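Local coordinates for protein CEP104 (Gallus gallus, PDB 5JO8) that probably binds tubulin or microtubules through its helical TOG domain, as a centriolar protein, at residues Ala86-Val91 with Val132-Pro137; Ser101-Ser106 with Pro137-Arg142. All blocks are in the same frame, centred on the assembly; numbering follows the deposited sequence. Where two conformers were deposited one is given.

Interaction 1 (Ala86-Val91 with Val132-Pro137); sequences AAIFLV and VEKTLP
In the alpha-helical solenoid of the TOG domain, I88 and V91 of helix 77-94 meet K134 and T135 of helix 125-142 across two nearly parallel segments. Their axes come within 9.7 Å and run in the same N-to-C direction, 7° apart. I88 makes its touch with the gamma methyl: with CG2 anti to the backbone N, that carbon lands 3.6 Å from K134 CB, and the two side chains meet at about a right angle. K134 gives the contact just the start of its chain, for it bends at chi2 (-59°) and takes the ammonium end away. One turn on from I88, V91 CG1 sits 3.8 Å from T135 CG2, methyl against methyl. TOG domains are built of HEAT-like repeats, pairs of antiparallel helices stacked side by side, and here helix 100-121 fills in against both partners: L110 touches I88 and T135, while L109 touches V91. The T135 hydroxyl, buried among these apolar groups, is satisfied by its own helix, since OG1 is hydrogen-bonded to C131 O. At this level helix 125-142 is kinked, because the ring nitrogen of P137 has no hydrogen to give to the preceding turn. In the turn leading up to the proline, V132 O accepts from both L136 N at 2.9 Å and T135 N at 3.2 Å.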
ATOM      1  N   ALA A  86      -6.065 -13.480  12.457  1.00 19.33           N
ATOM      2  CA  ALA A  86      -7.298 -12.875  12.931  1.00 19.96           C
ATOM      3  C   ALA A  86      -7.134 -11.359  13.100  1.00 15.72           C
ATOM      4  O   ALA A  86      -8.053 -10.589  12.808  1.00 19.47           O
ATOM      5  CB  ALA A  86      -7.739 -13.518  14.244  1.00 20.05           C
ATOM      6  N   ALA A  87      -5.972 -10.940  13.585  1.00 16.68           N
ATOM      7  CA  ALA A  87      -5.708  -9.512  13.761  1.00 15.54           C
ATOM      8  C   ALA A  87      -5.684  -8.797  12.411  1.00 16.36           C
ATOM      9  O   ALA A  87      -6.234  -7.707  12.281  1.00 17.64           O
ATOM     10  CB  ALA A  87      -4.390  -9.300  14.507  1.00 20.46           C
ATOM     11  N   ILE A  88      -5.062  -9.426  11.415  1.00 15.24           N
ATOM     12  CA  ILE A  88      -4.987  -8.864  10.069  1.00 16.69           C
ATOM     13  C   ILE A  88      -6.376  -8.776   9.439  1.00 19.43           C
ATOM     14  O   ILE A  88      -6.683  -7.812   8.735  1.00 18.11           O
ATOM     15  CB  ILE A  88      -3.947  -9.608   9.185  1.00 14.90           C
ATOM     16  CG1 ILE A  88      -2.515  -9.340   9.670  1.00 16.36           C
ATOM     17  CG2 ILE A  88      -4.104  -9.272   7.705  1.00 19.72           C
ATOM     18  CD1 ILE A  88      -2.028  -7.869   9.553  1.00 16.92           C
ATOM     19  N   PHE A  89      -7.224  -9.762   9.698  1.00 18.04           N
ATOM     20  CA  PHE A  89      -8.616  -9.713   9.262  1.00 17.32           C
ATOM     21  C   PHE A  89      -9.287  -8.426   9.769  1.00 16.79           C
ATOM     22  O   PHE A  89      -9.966  -7.718   9.010  1.00 20.09           O
ATOM     23  CB  PHE A  89      -9.378 -10.965   9.762  1.00 20.16           C
ATOM     24  CG  PHE A  89     -10.853 -10.936   9.466  1.00 20.48           C
ATOM     25  CD1 PHE A  89     -11.748 -10.373  10.360  1.00 21.26           C
ATOM     26  CD2 PHE A  89     -11.347 -11.465   8.280  1.00 22.09           C
ATOM     27  CE1 PHE A  89     -13.105 -10.323  10.076  1.00 25.56           C
ATOM     28  CE2 PHE A  89     -12.712 -11.427   7.998  1.00 25.87           C
ATOM     29  CZ  PHE A  89     -13.586 -10.849   8.905  1.00 23.58           C
ATOM     30  N   LEU A  90      -9.084  -8.112  11.046  1.00 16.87           N
ATOM     31  CA  LEU A  90      -9.675  -6.909  11.630  1.00 18.30           C
ATOM     32  C   LEU A  90      -9.004  -5.635  11.105  1.00 19.15           C
ATOM     33  O   LEU A  90      -9.679  -4.638  10.869  1.00 18.63           O
ATOM     34  CB  LEU A  90      -9.638  -6.969  13.163  1.00 18.63           C
ATOM     35  CG  LEU A  90     -10.482  -8.112  13.740  1.00 21.40           C
ATOM     36  CD1 LEU A  90     -10.316  -8.177  15.257  1.00 22.74           C
ATOM     37  CD2 LEU A  90     -11.961  -7.968  13.381  1.00 21.20           C
ATOM     38  N   VAL A  91      -7.686  -5.679  10.912  1.00 17.35           N
ATOM     39  CA  VAL A  91      -6.947  -4.556  10.329  1.00 16.80           C
ATOM     40  C   VAL A  91      -7.482  -4.224   8.946  1.00 18.92           C
ATOM     41  O   VAL A  91      -7.681  -3.052   8.616  1.00 18.03           O
ATOM     42  CB  VAL A  91      -5.441  -4.849  10.265  1.00 17.04           C
ATOM     43  CG1 VAL A  91      -4.717  -3.812   9.399  1.00 16.95           C
ATOM     44  CG2 VAL A  91      -4.845  -4.852  11.653  1.00 18.39           C
ATOM     45  N   VAL A 132       1.309  -7.733   4.546  1.00 16.79           N
ATOM     46  CA  VAL A 132       1.409  -6.698   3.513  1.00 17.17           C
ATOM     47  C   VAL A 132       0.373  -6.943   2.415  1.00 17.58           C
ATOM     48  O   VAL A 132      -0.350  -6.028   2.024  1.00 19.09           O
ATOM     49  CB  VAL A 132       2.829  -6.595   2.927  1.00 17.01           C
ATOM     50  CG1 VAL A 132       2.869  -5.537   1.818  1.00 20.22           C
ATOM     51  CG2 VAL A 132       3.831  -6.246   4.016  1.00 19.31           C
ATOM     52  N   GLU A 133       0.271  -8.173   1.921  1.00 18.62           N
ATOM     53  CA  GLU A 133      -0.637  -8.454   0.810  1.00 17.99           C
ATOM     54  C   GLU A 133      -2.099  -8.213   1.169  1.00 21.27           C
ATOM     55  O   GLU A 133      -2.881  -7.791   0.325  1.00 21.93           O
ATOM     56  CB  GLU A 133      -0.464  -9.891   0.313  1.00 23.81           C
ATOM     57  CG  GLU A 133       0.891 -10.194  -0.315  1.00 27.02           C
ATOM     58  CD  GLU A 133       1.084  -9.538  -1.682  1.00 35.86           C
ATOM     59  OE1 GLU A 133       0.122  -8.954  -2.216  1.00 41.54           O
ATOM     60  OE2 GLU A 133       2.204  -9.619  -2.226  1.00 33.84           O
ATOM     61  N   LYS A 134      -2.468  -8.463   2.420  1.00 18.15           N
ATOM     62  CA  LYS A 134      -3.860  -8.313   2.830  1.00 18.90           C
ATOM     63  C   LYS A 134      -4.258  -6.868   3.107  1.00 18.44           C
ATOM     64  O   LYS A 134      -5.447  -6.559   3.180  1.00 21.96           O
ATOM     65  CB  LYS A 134      -4.166  -9.178   4.061  1.00 20.70           C
ATOM     66  CG  LYS A 134      -4.113 -10.680   3.802  1.00 22.29           C
ATOM     67  CD  LYS A 134      -5.110 -11.076   2.730  1.00 30.58           C
ATOM     68  CE  LYS A 134      -4.957 -12.547   2.370  1.00 37.29           C
ATOM     69  NZ  LYS A 134      -5.904 -12.969   1.298  1.00 42.01           N
ATOM     70  N   THR A 135      -3.274  -5.994   3.295  1.00 16.49           N
ATOM     71  CA  THR A 135      -3.560  -4.621   3.701  1.00 16.31           C
ATOM     72  C   THR A 135      -3.193  -3.557   2.667  1.00 17.78           C
ATOM     73  O   THR A 135      -3.840  -2.510   2.600  1.00 18.12           O
ATOM     74  CB  THR A 135      -2.872  -4.274   5.036  1.00 17.23           C
ATOM     75  OG1 THR A 135      -1.450  -4.363   4.885  1.00 19.63           O
ATOM     76  CG2 THR A 135      -3.329  -5.239   6.121  1.00 18.38           C
ATOM     77  N   LEU A 136      -2.159  -3.810   1.880  1.00 18.82           N
ATOM     78  CA  LEU A 136      -1.720  -2.810   0.905  1.00 18.02           C
ATOM     79  C   LEU A 136      -2.821  -2.362  -0.064  1.00 19.71           C
ATOM     80  O   LEU A 136      -2.925  -1.162  -0.340  1.00 18.89           O
ATOM     81  CB  LEU A 136      -0.474  -3.295   0.154  1.00 18.78           C
ATOM     82  CG  LEU A 136       0.178  -2.287  -0.802  1.00 21.75           C
ATOM     83  CD1 LEU A 136       0.515  -0.961  -0.103  1.00 21.74           C
ATOM     84  CD2 LEU A 136       1.425  -2.919  -1.396  1.00 25.43           C
ATOM     85  N   PRO A 137      -3.651  -3.285  -0.579  1.00 19.24           N
ATOM     86  CA  PRO A 137      -4.698  -2.798  -1.494  1.00 22.82           C
ATOM     87  C   PRO A 137      -5.653  -1.810  -0.833  1.00 23.19           C
ATOM     88  O   PRO A 137      -6.011  -0.785  -1.428  1.00 20.96           O
ATOM     89  CB  PRO A 137      -5.433  -4.073  -1.885  1.00 22.86           C
ATOM     90  CG  PRO A 137      -4.382  -5.137  -1.784  1.00 21.80           C
ATOM     91  CD  PRO A 137      -3.592  -4.758  -0.563  1.00 19.68           C
TER

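Interaction 2 (Ser101-Ser106 with Pro137-Arg142); sequences SVFQAS and PGLLSR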
ATOM      1  N   SER A 101      -9.427   8.159  14.163  1.00 20.82           N
ATOM      2  CA  SER A 101      -8.888   7.452  15.327  1.00 22.36           C
ATOM      3  C   SER A 101      -8.934   5.944  15.103  1.00 21.80           C
ATOM      4  O   SER A 101      -8.022   5.220  15.518  1.00 22.35           O
ATOM      5  CB  SER A 101      -9.621   7.833  16.618  1.00 23.08           C
ATOM      6  OG  SER A 101     -10.955   7.375  16.592  1.00 28.23           O
ATOM      7  N   VAL A 102      -9.977   5.472  14.429  1.00 19.01           N
ATOM      8  CA  VAL A 102     -10.094   4.033  14.142  1.00 20.29           C
ATOM      9  C   VAL A 102      -9.055   3.622  13.103  1.00 22.45           C
ATOM     10  O   VAL A 102      -8.372   2.603  13.253  1.00 19.44           O
ATOM     11  CB  VAL A 102     -11.505   3.653  13.689  1.00 20.07           C
ATOM     12  CG1 VAL A 102     -11.594   2.154  13.430  1.00 24.64           C
ATOM     13  CG2 VAL A 102     -12.530   4.076  14.734  1.00 21.96           C
ATOM     14  N   PHE A 103      -8.944   4.407  12.039  1.00 21.11           N
ATOM     15  CA  PHE A 103      -7.959   4.160  10.992  1.00 19.36           C
ATOM     16  C   PHE A 103      -6.544   4.136  11.593  1.00 19.36           C
ATOM     17  O   PHE A 103      -5.747   3.235  11.298  1.00 17.99           O
ATOM     18  CB  PHE A 103      -8.083   5.245   9.907  1.00 19.24           C
ATOM     19  CG  PHE A 103      -7.108   5.101   8.774  1.00 22.49           C
ATOM     20  CD1 PHE A 103      -7.235   4.078   7.848  1.00 23.38           C
ATOM     21  CD2 PHE A 103      -6.079   6.020   8.614  1.00 21.56           C
ATOM     22  CE1 PHE A 103      -6.338   3.951   6.799  1.00 22.94           C
ATOM     23  CE2 PHE A 103      -5.178   5.892   7.565  1.00 22.75           C
ATOM     24  CZ  PHE A 103      -5.312   4.868   6.652  1.00 24.75           C
ATOM     25  N   GLN A 104      -6.237   5.110  12.445  1.00 19.27           N
ATOM     26  CA  GLN A 104      -4.922   5.183  13.066  1.00 18.69           C
ATOM     27  C   GLN A 104      -4.647   3.977  13.967  1.00 21.90           C
ATOM     28  O   GLN A 104      -3.522   3.479  14.014  1.00 19.32           O
ATOM     29  CB  GLN A 104      -4.758   6.489  13.850  1.00 24.65           C
ATOM     30  CG  GLN A 104      -4.627   7.720  12.959  1.00 23.36           C
ATOM     31  CD  GLN A 104      -3.347   7.728  12.143  1.00 29.97           C
ATOM     32  OE1 GLN A 104      -2.328   7.175  12.557  1.00 42.04           O
ATOM     33  NE2 GLN A 104      -3.398   8.351  10.977  1.00 32.83           N
ATOM     34  N   ALA A 105      -5.660   3.509  14.688  1.00 19.99           N
ATOM     35  CA  ALA A 105      -5.468   2.340  15.539  1.00 19.06           C
ATOM     36  C   ALA A 105      -5.151   1.147  14.649  1.00 20.05           C
ATOM     37  O   ALA A 105      -4.330   0.304  15.021  1.00 19.47           O
ATOM     38  CB  ALA A 105      -6.692   2.079  16.403  1.00 18.80           C
ATOM     39  N   SER A 106      -5.761   1.078  13.466  1.00 18.35           N
ATOM     40  CA  SER A 106      -5.485  -0.045  12.570  1.00 18.68           C
ATOM     41  C   SER A 106      -4.046   0.003  12.062  1.00 19.09           C
ATOM     42  O   SER A 106      -3.386  -1.037  11.937  1.00 19.34           O
ATOM     43  CB  SER A 106      -6.483  -0.117  11.415  1.00 18.63           C
ATOM     44  OG  SER A 106      -6.137   0.767  10.365  1.00 22.03           O
ATOM     45  N   PRO A 137      -3.651  -3.285  -0.579  1.00 19.24           N
ATOM     46  CA  PRO A 137      -4.698  -2.798  -1.494  1.00 22.82           C
ATOM     47  C   PRO A 137      -5.653  -1.810  -0.833  1.00 23.19           C
ATOM     48  O   PRO A 137      -6.011  -0.785  -1.428  1.00 20.96           O
ATOM     49  CB  PRO A 137      -5.433  -4.073  -1.885  1.00 22.86           C
ATOM     50  CG  PRO A 137      -4.382  -5.137  -1.784  1.00 21.80           C
ATOM     51  CD  PRO A 137      -3.592  -4.758  -0.563  1.00 19.68           C
ATOM     52  N   GLY A 138      -6.044  -2.087   0.404  1.00 20.33           N
ATOM     53  CA  GLY A 138      -6.894  -1.168   1.126  1.00 21.08           C
ATOM     54  C   GLY A 138      -6.214   0.155   1.428  1.00 21.22           C
ATOM     55  O   GLY A 138      -6.845   1.220   1.372  1.00 21.10           O
ATOM     56  N   LEU A 139      -4.930   0.105   1.770  1.00 18.51           N
ATOM     57  CA  LEU A 139      -4.183   1.329   2.058  1.00 17.56           C
ATOM     58  C   LEU A 139      -4.107   2.175   0.797  1.00 19.75           C
ATOM     59  O   LEU A 139      -4.289   3.400   0.842  1.00 19.16           O
ATOM     60  CB  LEU A 139      -2.780   1.003   2.556  1.00 17.96           C
ATOM     61  CG  LEU A 139      -2.728   0.393   3.954  1.00 19.49           C
ATOM     62  CD1 LEU A 139      -1.375  -0.230   4.184  1.00 21.06           C
ATOM     63  CD2 LEU A 139      -3.013   1.470   5.006  1.00 20.86           C
ATOM     64  N   LEU A 140      -3.869   1.512  -0.324  1.00 17.36           N
ATOM     65  CA  LEU A 140      -3.819   2.227  -1.602  1.00 21.56           C
ATOM     66  C   LEU A 140      -5.151   2.883  -1.933  1.00 23.66           C
ATOM     67  O   LEU A 140      -5.182   3.995  -2.461  1.00 21.66           O
ATOM     68  CB  LEU A 140      -3.342   1.314  -2.736  1.00 19.83           C
ATOM     69  CG  LEU A 140      -1.820   1.223  -2.762  1.00 24.34           C
ATOM     70  CD1 LEU A 140      -1.366   0.087  -3.657  1.00 26.12           C
ATOM     71  CD2 LEU A 140      -1.210   2.545  -3.241  1.00 22.16           C
ATOM     72  N   SER A 141      -6.248   2.195  -1.643  0.75 21.09           N
ATOM     73  CA  SER A 141      -7.574   2.768  -1.864  0.75 26.45           C
ATOM     74  C   SER A 141      -7.759   4.086  -1.124  0.75 26.66           C
ATOM     75  O   SER A 141      -8.353   5.013  -1.658  0.75 22.76           O
ATOM     76  CB  SER A 141      -8.672   1.783  -1.453  0.75 23.28           C
ATOM     77  OG  SER A 141      -8.808   0.749  -2.408  0.75 27.62           O
ATOM     78  N   ARG A 142      -7.243   4.173   0.098  1.00 19.95           N
ATOM     79  CA  ARG A 142      -7.410   5.375   0.912  1.00 21.99           C
ATOM     80  C   ARG A 142      -6.604   6.543   0.350  1.00 19.71           C
ATOM     81  O   ARG A 142      -6.910   7.689   0.629  1.00 22.46           O
ATOM     82  CB  ARG A 142      -7.020   5.140   2.376  1.00 20.93           C
ATOM     83  CG  ARG A 142      -7.755   3.979   3.063  1.00 21.77           C
ATOM     84  CD  ARG A 142      -9.269   4.009   2.860  1.00 23.95           C
ATOM     85  NE  ARG A 142      -9.885   5.280   3.252  1.00 21.24           N
ATOM     86  CZ  ARG A 142     -10.212   5.618   4.495  1.00 23.01           C
ATOM     87  NH1 ARG A 142      -9.977   4.792   5.506  1.00 26.30           N
ATOM     88  NH2 ARG A 142     -10.770   6.800   4.733  1.00 28.60           N
TER
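F103 is where segment 101-106 reaches segment 137-142; just before it, S101 and V102 pack on helix 54-69 instead. The ring is carried out toward helix 125-142 because CG lies anti to the backbone N (chi1 180°), and its CD1 and CE1 carbons meet the arginine. F103 CD1 lies 3.7 Å from R142 NH1, and F103 CE1 lies 4.0 Å from R142 CG, so the arginine is felt both at its aliphatic root and at its guanidinium. R142 manages this by folding back on itself, bent at chi2 and chi3, and the two side chains slide past each other in opposite directions. Ring and guanidinium planes stand 68° apart, so this is no flat stack. At the far end of the ring, F103 CZ makes a looser apolar contact with L139 CD2, 4.4 Å away. L150 of helix 148-163 touches both F103 and R142, and Q104 next turns to V153 of that same helix. S106 closes the segment by serving its own helix: its OG donates to F103 O at 2.7 Å, a buried hydroxyl bonded back to the residue that bears the ring. The polar end of R142 is held chiefly by the backbone: NH1 bonds I95 O and D97 O, both in the turn between helices 77-94 and 100-121, while NH2 has a long, weak ion pair with D145. With R142 CZ 5.2 Å from the centroid of the F103 ring, the cation-pi attraction is weak at most, and the positive charge is probably stabilised mainly by those carbonyls, leaving the phenyl ring to act largely as an apolar neighbour.

Both interactions are buried, each with one partly exposed basic residue, K134 in interaction 1 and R142 in interaction 2; both use helix 125-142 and have P137 in common. Interaction 1 sets the segment leading into the kink against helix 77-94; interaction 2 sets the segment leading out of it against helix 100-121, the next helix of the chain. The former is a plain meeting of aliphatic groups between close, nearly parallel segments. In the latter the backbones stand farther apart, and a long aromatic and a folded arginine bridge the gap. The two sites touch where V91 CG1 packs 4.0 Å from S106 O. I95 contacts T135, S106 and L139 and accepts a bond from R142, so it serves both.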